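Local coordinates for coelenterazine-binding protein with bound coelenterazine (Renilla muelleri, PDB 2HPS) that holds the luciferin coelenterazine and, in response to calcium, makes it available for oxidation by luciferase and oxygen, at residues T18-V23 against E79-N84; P122-F127 against I141-T146; F127-A130 against T136-K139. All blocks are in the same frame, centred on the assembly; numbering follows the deposited sequence. Where two conformers were deposited one is given.

How the contacts relate
All three contacts border the coelenterazine pocket, but from different places. Contact 1, in the N-terminal EF-hands, lies across the chain's centre from contact 2, with contact centres about 23 Å apart and nearest atoms about 9 Å. Contact 1 supplies two arginines to the ligand's oxygens, while contact 2 packs aromatic rings round its benzyl end. Contact 3 uses the same two helices, 121-131 and 137-147, nearer the linker that joins them, its centre about 7 Å from that of contact 2; the two share Phe127 and are joined by a salt bridge from Lys125 NZ to Asp137 OD1 (3.2 Å). Contacts 1 and 3 do not touch, and the ligand spans the gap between them.

Contact 1. Residues T18-V23 against E79-N84; sequences TRMQRV and EEAAVN. With CTZ (c2-hydroxy-coelenterazine), chain B.
Met20 is the one residue of 18-23 that packs on helix 78-91, where it meets Ala81 and Ala82; the arginines before and after it bond the ligand. Arg19 comes first. Its chain runs extended from CG to NE, and NE donates to O17, the hydroxyl oxygen on one phenol of coelenterazine, at 2.7 Å and a fairly straight 163°. NH2 adds a weak, more bent bond to the same oxygen, so O17 sits at the guanidinium edge, near its plane. NH2 also bonds Tyr36 OH, which itself bonds the ligand, so Tyr36 probably helps to position the guanidinium.

In Met20, modelled as selenomethionine, CG lies beside the backbone N (chi1 -65°) and a further bend at chi2 folds the chain back so that SE rests 3.8 Å from Ala81 CB. CG lies against the following residue, 3.8 Å from Ala82 N and 4.3 Å from Ala82 CB, while the CE methyl comes back to 4.0 Å from ligand O17. The alanines present little bulk here, consistent with the close approach of the backbones, Met20 CA to Ala82 CA 6.3 Å. The contact is apolar and buried, with no hydrogen bond across it.

Arg22 curls at chi2 and chi3, bringing NE to the ligand's carbonyl oxygen O18 at 2.9 Å and 166°. Its NH2 forms a salt bridge with Asp134, and Val23 CG2 lies near C15 of the phenol that carries O17.

In the EF-hand pair, the contact joins the entering helix of the first hand, 6-21, to the exiting helix of the second, 78-91, with Leu68 of helix 51-68 against Met20 and helix 33-47 against Val23.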
loop_
_atom_site.group_PDB
_atom_site.type_symbol
_atom_site.label_atom_id
_atom_site.label_comp_id
_atom_site.label_asym_id
_atom_site.label_seq_id
_atom_site.Cartn_x
_atom_site.Cartn_y
_atom_site.Cartn_z
ATOM N N THR A 18 9.919 -2.824 -1.038
ATOM C CA THR A 18 9.495 -1.802 -1.993
ATOM C C THR A 18 8.408 -0.935 -1.335
ATOM O O THR A 18 8.454 0.300 -1.388
ATOM C CB THR A 18 9.009 -2.489 -3.273
ATOM O OG1 THR A 18 10.096 -3.283 -3.796
ATOM C CG2 THR A 18 8.599 -1.462 -4.324
ATOM N N ARG A 19 7.491 -1.603 -0.654
ATOM C CA ARG A 19 6.411 -0.932 0.080
ATOM C C ARG A 19 7.001 -0.064 1.199
ATOM O O ARG A 19 6.618 1.084 1.377
ATOM C CB ARG A 19 5.488 -1.991 0.684
ATOM C CG ARG A 19 4.395 -1.435 1.572
ATOM C CD ARG A 19 3.600 -2.598 2.172
ATOM N NE ARG A 19 2.821 -2.160 3.338
ATOM C CZ ARG A 19 2.360 -2.973 4.292
ATOM N NH1 ARG A 19 2.566 -4.292 4.238
ATOM N NH2 ARG A 19 1.665 -2.466 5.298
HETATM N N MSE A 20 7.951 -0.612 1.940
HETATM C CA MSE A 20 8.481 0.110 3.077
HETATM C C MSE A 20 9.308 1.306 2.659
HETATM O O MSE A 20 9.347 2.326 3.372
HETATM C CB MSE A 20 9.268 -0.826 3.984
HETATM C CG MSE A 20 8.427 -1.909 4.642
HETATM SE SE MSE A 20 7.077 -1.127 5.817
HETATM C CE MSE A 20 5.531 -1.072 4.822
ATOM N N GLN A 21 9.942 1.211 1.488
ATOM C CA GLN A 21 10.740 2.313 0.991
ATOM C C GLN A 21 9.866 3.527 0.705
ATOM O O GLN A 21 10.356 4.657 0.755
ATOM C CB GLN A 21 11.577 1.940 -0.237
ATOM C CG GLN A 21 12.817 1.175 0.154
ATOM C CD GLN A 21 14.016 1.373 -0.762
ATOM O OE1 GLN A 21 13.926 1.942 -1.854
ATOM N NE2 GLN A 21 15.147 0.890 -0.306
ATOM N N ARG A 22 8.578 3.293 0.439
ATOM C CA ARG A 22 7.626 4.382 0.251
ATOM C C ARG A 22 7.369 5.151 1.541
ATOM O O ARG A 22 6.964 6.317 1.497
ATOM C CB ARG A 22 6.300 3.872 -0.345
ATOM C CG ARG A 22 6.448 3.281 -1.751
ATOM C CD ARG A 22 7.031 4.296 -2.733
ATOM N NE ARG A 22 6.338 5.586 -2.647
ATOM C CZ ARG A 22 6.759 6.707 -3.234
ATOM N NH1 ARG A 22 6.071 7.827 -3.078
ATOM N NH2 ARG A 22 7.864 6.709 -3.978
ATOM N N VAL A 23 7.622 4.510 2.678
ATOM C CA VAL A 23 7.459 5.157 3.970
ATOM C C VAL A 23 8.700 6.026 4.267
ATOM O O VAL A 23 8.629 7.021 4.989
ATOM C CB VAL A 23 7.166 4.110 5.081
ATOM C CG1 VAL A 23 6.872 4.795 6.437
ATOM C CG2 VAL A 23 5.984 3.215 4.690
ATOM N N GLU A 79 14.499 -2.628 5.734
ATOM C CA GLU A 79 14.482 -4.095 5.607
ATOM C C GLU A 79 13.965 -4.789 6.874
ATOM O O GLU A 79 13.301 -5.829 6.765
ATOM C CB GLU A 79 15.805 -4.697 5.065
ATOM C CG GLU A 79 15.863 -6.267 4.936
ATOM C CD GLU A 79 14.859 -6.939 3.945
ATOM O OE1 GLU A 79 14.791 -8.195 3.939
ATOM O OE2 GLU A 79 14.154 -6.261 3.159
ATOM N N GLU A 80 14.224 -4.216 8.054
ATOM C CA GLU A 80 13.654 -4.772 9.293
ATOM C C GLU A 80 12.118 -4.679 9.270
ATOM O O GLU A 80 11.428 -5.644 9.628
ATOM C CB GLU A 80 14.212 -4.090 10.540
ATOM C CG GLU A 80 13.754 -4.720 11.859
ATOM C CD GLU A 80 14.466 -4.142 13.083
ATOM O OE1 GLU A 80 15.663 -3.793 12.977
ATOM O OE2 GLU A 80 13.832 -4.042 14.150
ATOM N N ALA A 81 11.599 -3.532 8.834
ATOM C CA ALA A 81 10.151 -3.365 8.682
ATOM C C ALA A 81 9.584 -4.323 7.634
ATOM O O ALA A 81 8.488 -4.872 7.819
ATOM C CB ALA A 81 9.811 -1.917 8.329
ATOM N N ALA A 82 10.329 -4.527 6.541
ATOM C CA ALA A 82 9.929 -5.489 5.506
ATOM C C ALA A 82 9.821 -6.919 6.061
ATOM O O ALA A 82 8.861 -7.630 5.796
ATOM C CB ALA A 82 10.881 -5.433 4.292
ATOM N N VAL A 83 10.800 -7.329 6.862
ATOM C CA VAL A 83 10.738 -8.631 7.502
ATOM C C VAL A 83 9.490 -8.746 8.402
ATOM O O VAL A 83 8.800 -9.764 8.391
ATOM C CB VAL A 83 12.046 -8.927 8.292
ATOM C CG1 VAL A 83 11.831 -10.076 9.219
ATOM C CG2 VAL A 83 13.221 -9.223 7.306
ATOM N N ASN A 84 9.213 -7.697 9.167
ATOM C CA ASN A 84 8.031 -7.677 10.040
ATOM C C ASN A 84 6.734 -7.818 9.235
ATOM O O ASN A 84 5.838 -8.564 9.634
ATOM C CB ASN A 84 8.007 -6.412 10.882
ATOM C CG ASN A 84 9.122 -6.380 11.928
ATOM O OD1 ASN A 84 9.666 -7.422 12.311
ATOM N ND2 ASN A 84 9.447 -5.188 12.396
HETATM N N1 CTZ B . 0.948 3.494 -1.518
HETATM C C2 CTZ B . 1.637 4.426 -0.806
HETATM C C3 CTZ B . 2.698 4.825 -1.733
HETATM N N4 CTZ B . 2.599 4.172 -2.887
HETATM C C5 CTZ B . 3.349 4.216 -4.008
HETATM C C6 CTZ B . 3.012 3.376 -5.072
HETATM N N7 CTZ B . 1.953 2.542 -4.995
HETATM C C8 CTZ B . 1.175 2.483 -3.892
HETATM C C9 CTZ B . 1.539 3.353 -2.749
HETATM C C10 CTZ B . 1.346 4.885 0.603
HETATM C C11 CTZ B . 1.525 3.681 1.495
HETATM C C12 CTZ B . 0.415 3.126 2.130
HETATM C C13 CTZ B . 0.543 2.009 2.947
HETATM C C14 CTZ B . 1.813 1.453 3.124
HETATM C C15 CTZ B . 2.935 1.998 2.481
HETATM C C16 CTZ B . 2.791 3.119 1.660
HETATM O O17 CTZ B . 1.941 0.360 3.918
HETATM O O18 CTZ B . 3.629 5.689 -1.494
HETATM C C19 CTZ B . 3.808 3.436 -6.319
HETATM C C20 CTZ B . 5.186 3.664 -6.299
HETATM C C21 CTZ B . 5.902 3.727 -7.492
HETATM C C22 CTZ B . 5.238 3.580 -8.719
HETATM C C23 CTZ B . 3.867 3.369 -8.754
HETATM C C24 CTZ B . 3.149 3.300 -7.554
HETATM O O25 CTZ B . 5.964 3.654 -9.867
HETATM C C26 CTZ B . -0.008 1.542 -3.755
HETATM C C27 CTZ B . -1.224 2.196 -4.358
HETATM C C28 CTZ B . -2.314 2.568 -3.572
HETATM C C29 CTZ B . -3.421 3.166 -4.177
HETATM C C30 CTZ B . -3.420 3.401 -5.560
HETATM C C31 CTZ B . -2.335 3.016 -6.347
HETATM C C32 CTZ B . -1.234 2.404 -5.742
#

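Contact 2. Residues P122-F127 against I141-T146; sequences PEFKAF and ITCFNT. With CTZ (c2-hydroxy-coelenterazine), chain B.
Phe124 and Phe144 form a T-shaped pair at the centre of this contact: the edge of Phe144 points at the face of Phe124, with ring planes at 76° and centroids 5.4 Å apart. The touching atom is Phe144 CD1, which stands above the rim of the Phe124 ring, 3.7 Å from its CG. Phe144 CB lies over the same ring as a CH-pi contact, 4.0 Å from the centroid. Phe124 has CG opposite its backbone N (chi1 -179°), and that rotamer carries the ring across to helix 137-147.

At the ring's edge the contact changes in kind. Cys143 SG lies in the plane of the Phe124 ring, 3.8 Å from CZ, a sulfur-aromatic contact made side-on.

Helix 121-131 leaves the third EF-hand and helix 137-147 enters the fourth; their short segments run at 132° to each other, with axes 9.7 Å apart at closest approach. The Ile155 side chain, from the small two-stranded sheet that couples these hands, touches both phenylalanines.

Purely aliphatic packing is slighter and lies nearer the surface: Lys125 CD passes Ile141 CG1 at 4.1 Å.

Contacts with coelenterazine form the last group. Phe124 CZ comes within 3.4 Å of C31 on the benzyl ring, Cys143 SG approaches C24 of a phenol ring, and Phe127 CE2 reaches C29 of the benzyl ring from helix 121-131 at 3.8 Å.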
loop_
_atom_site.group_PDB
_atom_site.type_symbol
_atom_site.label_atom_id
_atom_site.label_comp_id
_atom_site.label_asym_id
_atom_site.label_seq_id
_atom_site.Cartn_x
_atom_site.Cartn_y
_atom_site.Cartn_z
ATOM N N PRO A 122 -7.799 10.099 -13.896
ATOM C CA PRO A 122 -7.628 11.347 -13.142
ATOM C C PRO A 122 -7.733 11.164 -11.620
ATOM O O PRO A 122 -6.920 11.714 -10.874
ATOM C CB PRO A 122 -8.771 12.223 -13.664
ATOM C CG PRO A 122 -8.929 11.772 -15.079
ATOM C CD PRO A 122 -8.759 10.273 -15.012
ATOM N N GLU A 123 -8.713 10.387 -11.170
ATOM C CA GLU A 123 -8.891 10.140 -9.732
ATOM C C GLU A 123 -7.682 9.445 -9.096
ATOM O O GLU A 123 -7.157 9.866 -8.049
ATOM C CB GLU A 123 -10.127 9.267 -9.503
ATOM C CG GLU A 123 -11.422 10.042 -9.638
ATOM C CD GLU A 123 -12.637 9.145 -9.524
ATOM O OE1 GLU A 123 -12.691 8.099 -10.213
ATOM O OE2 GLU A 123 -13.534 9.488 -8.733
ATOM N N PHE A 124 -7.273 8.370 -9.753
ATOM C CA PHE A 124 -6.184 7.497 -9.326
ATOM C C PHE A 124 -4.866 8.271 -9.310
ATOM O O PHE A 124 -4.134 8.233 -8.322
ATOM C CB PHE A 124 -6.139 6.352 -10.319
ATOM C CG PHE A 124 -5.099 5.313 -10.045
ATOM C CD1 PHE A 124 -5.463 4.082 -9.481
ATOM C CD2 PHE A 124 -3.770 5.515 -10.427
ATOM C CE1 PHE A 124 -4.493 3.079 -9.271
ATOM C CE2 PHE A 124 -2.806 4.524 -10.217
ATOM C CZ PHE A 124 -3.165 3.313 -9.654
ATOM N N LYS A 125 -4.585 8.997 -10.388
ATOM C CA LYS A 125 -3.355 9.804 -10.475
ATOM C C LYS A 125 -3.285 10.891 -9.390
ATOM O O LYS A 125 -2.221 11.084 -8.772
ATOM C CB LYS A 125 -3.225 10.409 -11.876
ATOM C CG LYS A 125 -1.956 11.228 -12.140
ATOM C CD LYS A 125 -1.982 11.789 -13.581
ATOM C CE LYS A 125 -0.816 12.743 -13.877
ATOM N NZ LYS A 125 -0.950 14.047 -13.129
ATOM N N ALA A 126 -4.401 11.585 -9.150
ATOM C CA ALA A 126 -4.452 12.635 -8.116
ATOM C C ALA A 126 -4.159 12.053 -6.739
ATOM O O ALA A 126 -3.391 12.636 -5.948
ATOM C CB ALA A 126 -5.810 13.342 -8.117
ATOM N N PHE A 127 -4.746 10.888 -6.465
ATOM C CA PHE A 127 -4.531 10.226 -5.180
ATOM C C PHE A 127 -3.081 9.746 -5.020
ATOM O O PHE A 127 -2.414 10.027 -4.015
ATOM C CB PHE A 127 -5.517 9.068 -4.970
ATOM C CG PHE A 127 -5.279 8.308 -3.692
ATOM C CD1 PHE A 127 -5.904 8.697 -2.511
ATOM C CD2 PHE A 127 -4.396 7.227 -3.662
ATOM C CE1 PHE A 127 -5.667 8.010 -1.327
ATOM C CE2 PHE A 127 -4.158 6.528 -2.484
ATOM C CZ PHE A 127 -4.793 6.933 -1.315
ATOM N N ILE A 141 0.731 6.927 -14.181
ATOM C CA ILE A 141 -0.126 6.488 -15.282
ATOM C C ILE A 141 0.209 5.049 -15.672
ATOM O O ILE A 141 -0.685 4.257 -15.977
ATOM C CB ILE A 141 -0.009 7.460 -16.479
ATOM C CG1 ILE A 141 -0.600 8.814 -16.073
ATOM C CG2 ILE A 141 -0.728 6.880 -17.714
ATOM C CD1 ILE A 141 -0.283 9.972 -16.998
ATOM N N THR A 142 1.494 4.707 -15.651
ATOM C CA THR A 142 1.919 3.324 -15.846
ATOM C C THR A 142 1.245 2.402 -14.835
ATOM O O THR A 142 0.754 1.327 -15.195
ATOM C CB THR A 142 3.452 3.179 -15.765
ATOM O OG1 THR A 142 4.044 3.822 -16.903
ATOM C CG2 THR A 142 3.854 1.714 -15.723
ATOM N N CYS A 143 1.224 2.841 -13.573
ATOM C CA CYS A 143 0.627 2.072 -12.495
ATOM C C CYS A 143 -0.881 1.828 -12.754
ATOM O O CYS A 143 -1.367 0.670 -12.688
ATOM C CB CYS A 143 0.871 2.785 -11.154
ATOM S SG CYS A 143 0.310 1.858 -9.692
ATOM N N PHE A 144 -1.599 2.905 -13.067
ATOM C CA PHE A 144 -3.023 2.815 -13.411
ATOM C C PHE A 144 -3.236 1.827 -14.551
ATOM O O PHE A 144 -4.103 0.946 -14.473
ATOM C CB PHE A 144 -3.575 4.173 -13.856
ATOM C CG PHE A 144 -5.017 4.108 -14.313
ATOM C CD1 PHE A 144 -6.064 4.188 -13.390
ATOM C CD2 PHE A 144 -5.328 3.901 -15.666
ATOM C CE1 PHE A 144 -7.407 4.091 -13.800
ATOM C CE2 PHE A 144 -6.669 3.802 -16.091
ATOM C CZ PHE A 144 -7.705 3.905 -15.159
ATOM N N ASN A 145 -2.466 2.009 -15.631
ATOM C CA ASN A 145 -2.647 1.179 -16.825
ATOM C C ASN A 145 -2.516 -0.320 -16.538
ATOM O O ASN A 145 -3.290 -1.131 -17.037
ATOM C CB ASN A 145 -1.660 1.615 -17.909
ATOM C CG ASN A 145 -1.917 0.922 -19.242
ATOM O OD1 ASN A 145 -3.033 0.997 -19.779
ATOM N ND2 ASN A 145 -0.890 0.245 -19.776
ATOM N N THR A 146 -1.541 -0.689 -15.712
ATOM C CA THR A 146 -1.355 -2.074 -15.330
ATOM C C THR A 146 -2.491 -2.588 -14.418
ATOM O O THR A 146 -3.009 -3.694 -14.615
ATOM C CB THR A 146 0.043 -2.303 -14.683
ATOM O OG1 THR A 146 1.092 -1.908 -15.604
ATOM C CG2 THR A 146 0.208 -3.780 -14.288
HETATM N N1 CTZ B . 0.948 3.494 -1.518
HETATM C C2 CTZ B . 1.637 4.426 -0.806
HETATM C C3 CTZ B . 2.698 4.825 -1.733
HETATM N N4 CTZ B . 2.599 4.172 -2.887
HETATM C C5 CTZ B . 3.349 4.216 -4.008
HETATM C C6 CTZ B . 3.012 3.376 -5.072
HETATM N N7 CTZ B . 1.953 2.542 -4.995
HETATM C C8 CTZ B . 1.175 2.483 -3.892
HETATM C C9 CTZ B . 1.539 3.353 -2.749
HETATM C C10 CTZ B . 1.346 4.885 0.603
HETATM C C11 CTZ B . 1.525 3.681 1.495
HETATM C C12 CTZ B . 0.415 3.126 2.130
HETATM C C13 CTZ B . 0.543 2.009 2.947
HETATM C C14 CTZ B . 1.813 1.453 3.124
HETATM C C15 CTZ B . 2.935 1.998 2.481
HETATM C C16 CTZ B . 2.791 3.119 1.660
HETATM O O17 CTZ B . 1.941 0.360 3.918
HETATM O O18 CTZ B . 3.629 5.689 -1.494
HETATM C C19 CTZ B . 3.808 3.436 -6.319
HETATM C C20 CTZ B . 5.186 3.664 -6.299
HETATM C C21 CTZ B . 5.902 3.727 -7.492
HETATM C C22 CTZ B . 5.238 3.580 -8.719
HETATM C C23 CTZ B . 3.867 3.369 -8.754
HETATM C C24 CTZ B . 3.149 3.300 -7.554
HETATM O O25 CTZ B . 5.964 3.654 -9.867
HETATM C C26 CTZ B . -0.008 1.542 -3.755
HETATM C C27 CTZ B . -1.224 2.196 -4.358
HETATM C C28 CTZ B . -2.314 2.568 -3.572
HETATM C C29 CTZ B . -3.421 3.166 -4.177
HETATM C C30 CTZ B . -3.420 3.401 -5.560
HETATM C C31 CTZ B . -2.335 3.016 -6.347
HETATM C C32 CTZ B . -1.234 2.404 -5.742
#

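Contact 3. Residues F127-A130 against T136-K139; sequences FLQA and TDDK. With CTZ (c2-hydroxy-coelenterazine), chain B.
Gln129 reaches from the last turn of helix 121-131 to Asp137 at the start of helix 137-147, bridging the short linker that connects the third and fourth EF-hands. The close part of the contact is this amide. Gln129 CG lies beside the backbone N (chi1 -68°) and the chain is extended beyond it, which brings the amide to the start of helix 137-147, NE2 3.5 Å from Thr136 C. NE2 donates to Asp137 OD1 at 2.8 Å and 170°. The carboxylate oxygen lies in the amide plane and receives the bond on its anti lone pair, although the two flat groups are turned 52° apart. NE2 also bonds Leu135 O, while OE1 accepts from Lys125 NZ; partners at both ends probably restrict the amide's rotation and set which end is N and which is O. Lys125 NZ also forms a salt bridge with Asp137 OD1, which probably steadies the carboxylate's negative charge.

The solvent side is looser: Thr136 and Asp137 are exposed, and no apolar side chains pack across the segments.

A separate side faces the ligand, and there the fit is close. Leu128 CD1 lies 3.7 Å from C6 of the coelenterazine core, and Lys139 brings the base of its side chain in, CB standing 3.5 Å from the phenol oxygen O25. Thr136 is the N-cap of helix 137-147: its OG1 accepts from Lys139 N at 3.1 Å.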
loop_
_atom_site.group_PDB
_atom_site.type_symbol
_atom_site.label_atom_id
_atom_site.label_comp_id
_atom_site.label_asym_id
_atom_site.label_seq_id
_atom_site.Cartn_x
_atom_site.Cartn_y
_atom_site.Cartn_z
ATOM N N PHE A 127 -4.746 10.888 -6.465
ATOM C CA PHE A 127 -4.531 10.226 -5.180
ATOM C C PHE A 127 -3.081 9.746 -5.020
ATOM O O PHE A 127 -2.414 10.027 -4.015
ATOM C CB PHE A 127 -5.517 9.068 -4.970
ATOM C CG PHE A 127 -5.279 8.308 -3.692
ATOM C CD1 PHE A 127 -5.904 8.697 -2.511
ATOM C CD2 PHE A 127 -4.396 7.227 -3.662
ATOM C CE1 PHE A 127 -5.667 8.010 -1.327
ATOM C CE2 PHE A 127 -4.158 6.528 -2.484
ATOM C CZ PHE A 127 -4.793 6.933 -1.315
ATOM N N LEU A 128 -2.590 9.035 -6.025
ATOM C CA LEU A 128 -1.257 8.472 -5.959
ATOM C C LEU A 128 -0.178 9.553 -5.842
ATOM O O LEU A 128 0.788 9.392 -5.103
ATOM C CB LEU A 128 -1.002 7.572 -7.169
ATOM C CG LEU A 128 0.340 6.863 -7.148
ATOM C CD1 LEU A 128 0.522 6.049 -5.843
ATOM C CD2 LEU A 128 0.440 5.954 -8.378
ATOM N N GLN A 129 -0.355 10.664 -6.560
ATOM C CA GLN A 129 0.621 11.758 -6.491
ATOM C C GLN A 129 0.476 12.627 -5.236
ATOM O O GLN A 129 1.376 13.409 -4.911
ATOM C CB GLN A 129 0.569 12.594 -7.756
ATOM C CG GLN A 129 1.073 11.787 -8.966
ATOM C CD GLN A 129 1.121 12.625 -10.220
ATOM O OE1 GLN A 129 0.190 13.384 -10.492
ATOM N NE2 GLN A 129 2.210 12.508 -10.979
ATOM N N ALA A 130 -0.650 12.505 -4.545
ATOM C CA ALA A 130 -0.789 13.133 -3.228
ATOM C C ALA A 130 -0.039 12.320 -2.183
ATOM O O ALA A 130 0.713 12.879 -1.378
ATOM C CB ALA A 130 -2.262 13.299 -2.850
ATOM N N THR A 136 6.457 10.729 -10.783
ATOM C CA THR A 136 6.200 11.356 -12.086
ATOM C C THR A 136 4.838 10.943 -12.632
ATOM O O THR A 136 4.308 9.873 -12.289
ATOM C CB THR A 136 7.253 10.939 -13.134
ATOM O OG1 THR A 136 7.243 9.518 -13.282
ATOM C CG2 THR A 136 8.652 11.369 -12.707
ATOM N N ASP A 137 4.299 11.766 -13.531
ATOM C CA ASP A 137 3.076 11.392 -14.258
ATOM C C ASP A 137 3.238 10.030 -14.950
ATOM O O ASP A 137 2.336 9.191 -14.898
ATOM C CB ASP A 137 2.690 12.471 -15.279
ATOM C CG ASP A 137 2.380 13.809 -14.649
ATOM O OD1 ASP A 137 2.184 13.914 -13.421
ATOM O OD2 ASP A 137 2.329 14.807 -15.411
ATOM N N ASP A 138 4.397 9.797 -15.570
ATOM C CA ASP A 138 4.688 8.519 -16.206
ATOM C C ASP A 138 4.510 7.366 -15.223
ATOM O O ASP A 138 3.798 6.424 -15.518
ATOM C CB ASP A 138 6.097 8.491 -16.816
ATOM C CG ASP A 138 6.464 7.117 -17.336
ATOM O OD1 ASP A 138 5.724 6.586 -18.187
ATOM O OD2 ASP A 138 7.479 6.545 -16.887
ATOM N N LYS A 139 5.121 7.459 -14.038
ATOM C CA LYS A 139 4.966 6.397 -13.060
ATOM C C LYS A 139 3.528 6.183 -12.615
ATOM O O LYS A 139 3.087 5.037 -12.487
ATOM C CB LYS A 139 5.896 6.596 -11.852
ATOM C CG LYS A 139 7.357 6.316 -12.208
ATOM C CD LYS A 139 8.268 6.557 -11.004
ATOM C CE LYS A 139 9.729 6.843 -11.431
ATOM N NZ LYS A 139 10.239 5.880 -12.445
HETATM N N1 CTZ B . 0.948 3.494 -1.518
HETATM C C2 CTZ B . 1.637 4.426 -0.806
HETATM C C3 CTZ B . 2.698 4.825 -1.733
HETATM N N4 CTZ B . 2.599 4.172 -2.887
HETATM C C5 CTZ B . 3.349 4.216 -4.008
HETATM C C6 CTZ B . 3.012 3.376 -5.072
HETATM N N7 CTZ B . 1.953 2.542 -4.995
HETATM C C8 CTZ B . 1.175 2.483 -3.892
HETATM C C9 CTZ B . 1.539 3.353 -2.749
HETATM C C10 CTZ B . 1.346 4.885 0.603
HETATM C C11 CTZ B . 1.525 3.681 1.495
HETATM C C12 CTZ B . 0.415 3.126 2.130
HETATM C C13 CTZ B . 0.543 2.009 2.947
HETATM C C14 CTZ B . 1.813 1.453 3.124
HETATM C C15 CTZ B . 2.935 1.998 2.481
HETATM C C16 CTZ B . 2.791 3.119 1.660
HETATM O O17 CTZ B . 1.941 0.360 3.918
HETATM O O18 CTZ B . 3.629 5.689 -1.494
HETATM C C19 CTZ B . 3.808 3.436 -6.319
HETATM C C20 CTZ B . 5.186 3.664 -6.299
HETATM C C21 CTZ B . 5.902 3.727 -7.492
HETATM C C22 CTZ B . 5.238 3.580 -8.719
HETATM C C23 CTZ B . 3.867 3.369 -8.754
HETATM C C24 CTZ B . 3.149 3.300 -7.554
HETATM O O25 CTZ B . 5.964 3.654 -9.867
HETATM C C26 CTZ B . -0.008 1.542 -3.755
HETATM C C27 CTZ B . -1.224 2.196 -4.358
HETATM C C28 CTZ B . -2.314 2.568 -3.572
HETATM C C29 CTZ B . -3.421 3.166 -4.177
HETATM C C30 CTZ B . -3.420 3.401 -5.560
HETATM C C31 CTZ B . -2.335 3.016 -6.347
HETATM C C32 CTZ B . -1.234 2.404 -5.742
#